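Local atomic coordinates of SJCHGC06286 protein (Schistosoma japonicum, PDB entry 3QBR), a protein that belongs to the Bcl-2 family of apoptosis regulators and probably binds the BH domains of partner proteins. Residues 102-111 and 144-155. Numbering follows the deposited sequence.
Sequences LEIFYLEILN and AIQMLIKTTSQY
Y106 of helix 99-113 has the L148 CD2 methyl of helix 142-159 as its neighbour from CB through the near part of its ring. CG stands anti to the backbone N (chi1 -167°), which carries the ring toward helix 142-159. The L148 methyl sits over one ring face, 3.8 Å from the centroid, in a CH-pi contact. At the edge, in the ring plane, CD2 touches T151 CG2 at 3.8 Å. From CE2 to the tip the neighbour is T152 OG1, which accepts a hydrogen bond from Y106 OH (3.0 Å) and in turn donates to L148 O from above its carbonyl plane; threonine suits the place because its one hydroxyl can do both, giving each buried hydroxyl a partner. In this all-helical Bcl-2 fold the segments 102-111 and 144-155 run at 39°, their axes 10.6 Å apart at closest approach, and L136 of helix 119-137 touches L148, while M125 and L129 touch T152. Y155 answers from the second helix: L110 CD1 lies over a face of its ring, 4.0 Å from the centroid, while Y155 OH donates to N111 OD1 at 2.9 Å, tilted 29° from the amide's carbonyl plane. L107 CD2 touches both T151 CG2 and Y155 CD2, a place for a branched apolar chain. Toward the start of both segments, the unbranched chain of M147, bent at chi2 and chi3, brings its CE to 3.8 Å from L102 CD2, and its SD against E103 CB and CG.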
loop_
_atom_site.group_PDB
_atom_site.type_symbol
_atom_site.label_atom_id
_atom_site.label_comp_id
_atom_site.label_asym_id
_atom_site.label_seq_id
_atom_site.Cartn_x
_atom_site.Cartn_y
_atom_site.Cartn_z
ATOM N N LEU A 102 -0.360 -13.031 -9.473
ATOM C CA LEU A 102 0.013 -12.016 -8.488
ATOM C C LEU A 102 -1.197 -11.244 -7.941
ATOM O O LEU A 102 -1.224 -10.876 -6.767
ATOM C CB LEU A 102 1.035 -11.051 -9.083
ATOM C CG LEU A 102 1.541 -9.943 -8.160
ATOM C CD1 LEU A 102 2.174 -10.518 -6.892
ATOM C CD2 LEU A 102 2.525 -9.048 -8.900
ATOM N N GLU A 103 -2.198 -11.006 -8.777
ATOM C CA GLU A 103 -3.406 -10.374 -8.278
ATOM C C GLU A 103 -3.987 -11.279 -7.194
ATOM O O GLU A 103 -4.174 -10.862 -6.047
ATOM C CB GLU A 103 -4.410 -10.147 -9.405
ATOM C CG GLU A 103 -5.441 -9.067 -9.107
ATOM C CD GLU A 103 -6.311 -8.720 -10.317
ATOM O OE1 GLU A 103 -7.495 -8.357 -10.123
ATOM O OE2 GLU A 103 -5.814 -8.810 -11.463
ATOM N N ILE A 104 -4.242 -12.531 -7.567
ATOM C CA ILE A 104 -4.700 -13.562 -6.638
ATOM C C ILE A 104 -4.020 -13.522 -5.261
ATOM O O ILE A 104 -4.681 -13.409 -4.217
ATOM C CB ILE A 104 -4.471 -14.972 -7.219
ATOM C CG1 ILE A 104 -5.204 -15.145 -8.556
ATOM C CG2 ILE A 104 -4.874 -16.026 -6.202
ATOM C CD1 ILE A 104 -6.343 -14.197 -8.744
ATOM N N PHE A 105 -2.702 -13.644 -5.247
ATOM C CA PHE A 105 -2.015 -13.656 -3.974
ATOM C C PHE A 105 -2.177 -12.344 -3.266
ATOM O O PHE A 105 -2.438 -12.323 -2.062
ATOM C CB PHE A 105 -0.550 -13.977 -4.145
ATOM C CG PHE A 105 -0.315 -15.278 -4.816
ATOM C CD1 PHE A 105 -1.248 -16.297 -4.691
ATOM C CD2 PHE A 105 0.831 -15.500 -5.563
ATOM C CE1 PHE A 105 -1.054 -17.515 -5.309
ATOM C CE2 PHE A 105 1.038 -16.717 -6.179
ATOM C CZ PHE A 105 0.092 -17.729 -6.054
ATOM N N TYR A 106 -2.020 -11.249 -4.013
ATOM C CA TYR A 106 -2.233 -9.915 -3.454
ATOM C C TYR A 106 -3.603 -9.861 -2.809
ATOM O O TYR A 106 -3.744 -9.443 -1.658
ATOM C CB TYR A 106 -2.118 -8.795 -4.516
ATOM C CG TYR A 106 -2.020 -7.426 -3.882
ATOM C CD1 TYR A 106 -1.011 -7.150 -2.973
ATOM C CD2 TYR A 106 -2.940 -6.434 -4.157
ATOM C CE1 TYR A 106 -0.908 -5.929 -2.359
ATOM C CE2 TYR A 106 -2.839 -5.176 -3.554
ATOM C CZ TYR A 106 -1.820 -4.943 -2.652
ATOM O OH TYR A 106 -1.683 -3.734 -2.015
ATOM N N LEU A 107 -4.612 -10.285 -3.563
ATOM C CA LEU A 107 -5.974 -10.271 -3.060
ATOM C C LEU A 107 -6.148 -11.116 -1.787
ATOM O O LEU A 107 -6.852 -10.707 -0.854
ATOM C CB LEU A 107 -6.955 -10.666 -4.162
ATOM C CG LEU A 107 -7.210 -9.471 -5.079
ATOM C CD1 LEU A 107 -8.323 -9.742 -6.066
ATOM C CD2 LEU A 107 -7.533 -8.226 -4.237
ATOM N N GLU A 108 -5.486 -12.271 -1.743
ATOM C CA GLU A 108 -5.536 -13.124 -0.571
ATOM C C GLU A 108 -4.841 -12.458 0.622
ATOM O O GLU A 108 -5.267 -12.612 1.770
ATOM C CB GLU A 108 -4.876 -14.478 -0.861
ATOM C CG GLU A 108 -5.694 -15.426 -1.748
ATOM C CD GLU A 108 -4.991 -16.771 -1.998
ATOM O OE1 GLU A 108 -3.937 -17.050 -1.375
ATOM O OE2 GLU A 108 -5.498 -17.553 -2.828
ATOM N N ILE A 109 -3.754 -11.742 0.355
ATOM C CA ILE A 109 -3.033 -11.053 1.420
ATOM C C ILE A 109 -3.845 -9.893 2.009
ATOM O O ILE A 109 -3.824 -9.657 3.218
ATOM C CB ILE A 109 -1.703 -10.495 0.925
ATOM C CG1 ILE A 109 -0.830 -11.618 0.375
ATOM C CG2 ILE A 109 -0.997 -9.739 2.048
ATOM C CD1 ILE A 109 0.607 -11.230 0.219
ATOM N N LEU A 110 -4.564 -9.178 1.166
ATOM C CA LEU A 110 -5.409 -8.095 1.605
ATOM C C LEU A 110 -6.553 -8.635 2.402
ATOM O O LEU A 110 -6.821 -8.189 3.482
ATOM C CB LEU A 110 -5.952 -7.352 0.406
ATOM C CG LEU A 110 -4.964 -6.523 -0.382
ATOM C CD1 LEU A 110 -5.664 -5.666 -1.348
ATOM C CD2 LEU A 110 -4.171 -5.685 0.526
ATOM N N ASN A 111 -7.242 -9.611 1.850
ATOM C CA ASN A 111 -8.284 -10.314 2.591
ATOM C C ASN A 111 -7.811 -10.806 3.968
ATOM O O ASN A 111 -8.520 -10.687 4.971
ATOM C CB ASN A 111 -8.793 -11.460 1.744
ATOM C CG ASN A 111 -9.718 -10.982 0.664
ATOM O OD1 ASN A 111 -10.395 -9.967 0.836
ATOM N ND2 ASN A 111 -9.760 -11.696 -0.458
ATOM N N ALA A 144 3.166 -5.037 -13.784
ATOM C CA ALA A 144 2.788 -5.590 -12.478
ATOM C C ALA A 144 2.557 -4.452 -11.471
ATOM O O ALA A 144 1.592 -4.477 -10.687
ATOM C CB ALA A 144 3.822 -6.630 -11.933
ATOM N N ILE A 145 3.443 -3.460 -11.507
ATOM C CA ILE A 145 3.357 -2.312 -10.619
ATOM C C ILE A 145 1.992 -1.627 -10.790
ATOM O O ILE A 145 1.229 -1.481 -9.827
ATOM C CB ILE A 145 4.513 -1.314 -10.894
ATOM C CG1 ILE A 145 5.850 -1.957 -10.553
ATOM C CG2 ILE A 145 4.315 -0.030 -10.108
ATOM C CD1 ILE A 145 7.082 -1.033 -10.660
ATOM N N GLN A 146 1.673 -1.241 -12.021
ATOM C CA GLN A 146 0.405 -0.583 -12.294
ATOM C C GLN A 146 -0.741 -1.484 -11.921
ATOM O O GLN A 146 -1.836 -1.022 -11.603
ATOM C CB GLN A 146 0.285 -0.179 -13.768
ATOM C CG GLN A 146 1.075 1.082 -14.143
ATOM C CD GLN A 146 0.943 2.222 -13.116
ATOM O OE1 GLN A 146 -0.170 2.565 -12.678
ATOM N NE2 GLN A 146 2.089 2.824 -12.742
ATOM N N MET A 147 -0.503 -2.785 -11.972
ATOM C CA MET A 147 -1.560 -3.725 -11.623
ATOM C C MET A 147 -1.829 -3.666 -10.110
ATOM O O MET A 147 -2.970 -3.490 -9.678
ATOM C CB MET A 147 -1.173 -5.123 -12.075
ATOM C CG MET A 147 -2.302 -6.140 -11.956
ATOM S SD MET A 147 -2.210 -7.007 -10.389
ATOM C CE MET A 147 -0.642 -7.853 -10.651
ATOM N N LEU A 148 -0.769 -3.771 -9.311
ATOM C CA LEU A 148 -0.905 -3.685 -7.865
ATOM C C LEU A 148 -1.649 -2.416 -7.448
ATOM O O LEU A 148 -2.586 -2.459 -6.639
ATOM C CB LEU A 148 0.465 -3.727 -7.184
ATOM C CG LEU A 148 1.162 -5.078 -7.177
ATOM C CD1 LEU A 148 2.542 -4.964 -6.533
ATOM C CD2 LEU A 148 0.272 -6.066 -6.384
ATOM N N ILE A 149 -1.230 -1.282 -8.011
ATOM C CA ILE A 149 -1.858 -0.010 -7.679
ATOM C C ILE A 149 -3.339 0.016 -8.056
ATOM O O ILE A 149 -4.156 0.552 -7.319
ATOM C CB ILE A 149 -1.134 1.153 -8.338
ATOM C CG1 ILE A 149 0.253 1.311 -7.724
ATOM C CG2 ILE A 149 -1.922 2.416 -8.140
ATOM C CD1 ILE A 149 1.130 2.275 -8.505
ATOM N N LYS A 150 -3.696 -0.585 -9.185
ATOM C CA LYS A 150 -5.101 -0.603 -9.600
ATOM C C LYS A 150 -5.939 -1.510 -8.709
ATOM O O LYS A 150 -7.081 -1.172 -8.369
ATOM C CB LYS A 150 -5.238 -1.040 -11.056
ATOM C CG LYS A 150 -6.645 -1.001 -11.566
ATOM C CD LYS A 150 -6.714 -1.644 -12.951
ATOM C CE LYS A 150 -8.061 -1.443 -13.637
ATOM N NZ LYS A 150 -8.109 -2.190 -14.931
ATOM N N THR A 151 -5.363 -2.654 -8.332
ATOM C CA THR A 151 -6.039 -3.623 -7.484
ATOM C C THR A 151 -6.247 -3.053 -6.084
ATOM O O THR A 151 -7.356 -3.117 -5.543
ATOM C CB THR A 151 -5.273 -4.952 -7.433
ATOM O OG1 THR A 151 -5.294 -5.542 -8.735
ATOM C CG2 THR A 151 -5.912 -5.897 -6.461
ATOM N N THR A 152 -5.200 -2.483 -5.495
ATOM C CA THR A 152 -5.387 -1.727 -4.255
ATOM C C THR A 152 -6.580 -0.737 -4.343
ATOM O O THR A 152 -7.376 -0.620 -3.409
ATOM C CB THR A 152 -4.123 -0.978 -3.893
ATOM O OG1 THR A 152 -3.024 -1.877 -3.974
ATOM C CG2 THR A 152 -4.208 -0.384 -2.490
ATOM N N SER A 153 -6.714 -0.044 -5.473
ATOM C CA SER A 153 -7.798 0.926 -5.661
ATOM C C SER A 153 -9.187 0.313 -5.685
ATOM O O SER A 153 -10.077 0.820 -4.998
ATOM C CB SER A 153 -7.600 1.749 -6.941
ATOM O OG SER A 153 -6.509 2.645 -6.798
ATOM N N GLN A 154 -9.383 -0.738 -6.489
ATOM C CA GLN A 154 -10.674 -1.441 -6.516
ATOM C C GLN A 154 -11.036 -2.008 -5.142
ATOM O O GLN A 154 -12.139 -1.808 -4.655
ATOM C CB GLN A 154 -10.679 -2.588 -7.527
ATOM C CG GLN A 154 -10.651 -2.172 -8.968
ATOM C CD GLN A 154 -9.965 -3.214 -9.836
ATOM O OE1 GLN A 154 -9.710 -4.340 -9.395
ATOM N NE2 GLN A 154 -9.653 -2.841 -11.073
ATOM N N TYR A 155 -10.089 -2.711 -4.528
ATOM C CA TYR A 155 -10.313 -3.400 -3.266
ATOM C C TYR A 155 -10.734 -2.395 -2.230
ATOM O O TYR A 155 -11.661 -2.645 -1.450
ATOM C CB TYR A 155 -9.052 -4.139 -2.796
ATOM C CG TYR A 155 -9.281 -4.970 -1.552
ATOM C CD1 TYR A 155 -9.102 -4.429 -0.281
ATOM C CD2 TYR A 155 -9.711 -6.295 -1.650
ATOM C CE1 TYR A 155 -9.333 -5.191 0.867
ATOM C CE2 TYR A 155 -9.929 -7.071 -0.523
ATOM C CZ TYR A 155 -9.744 -6.518 0.741
ATOM O OH TYR A 155 -9.966 -7.304 1.864
#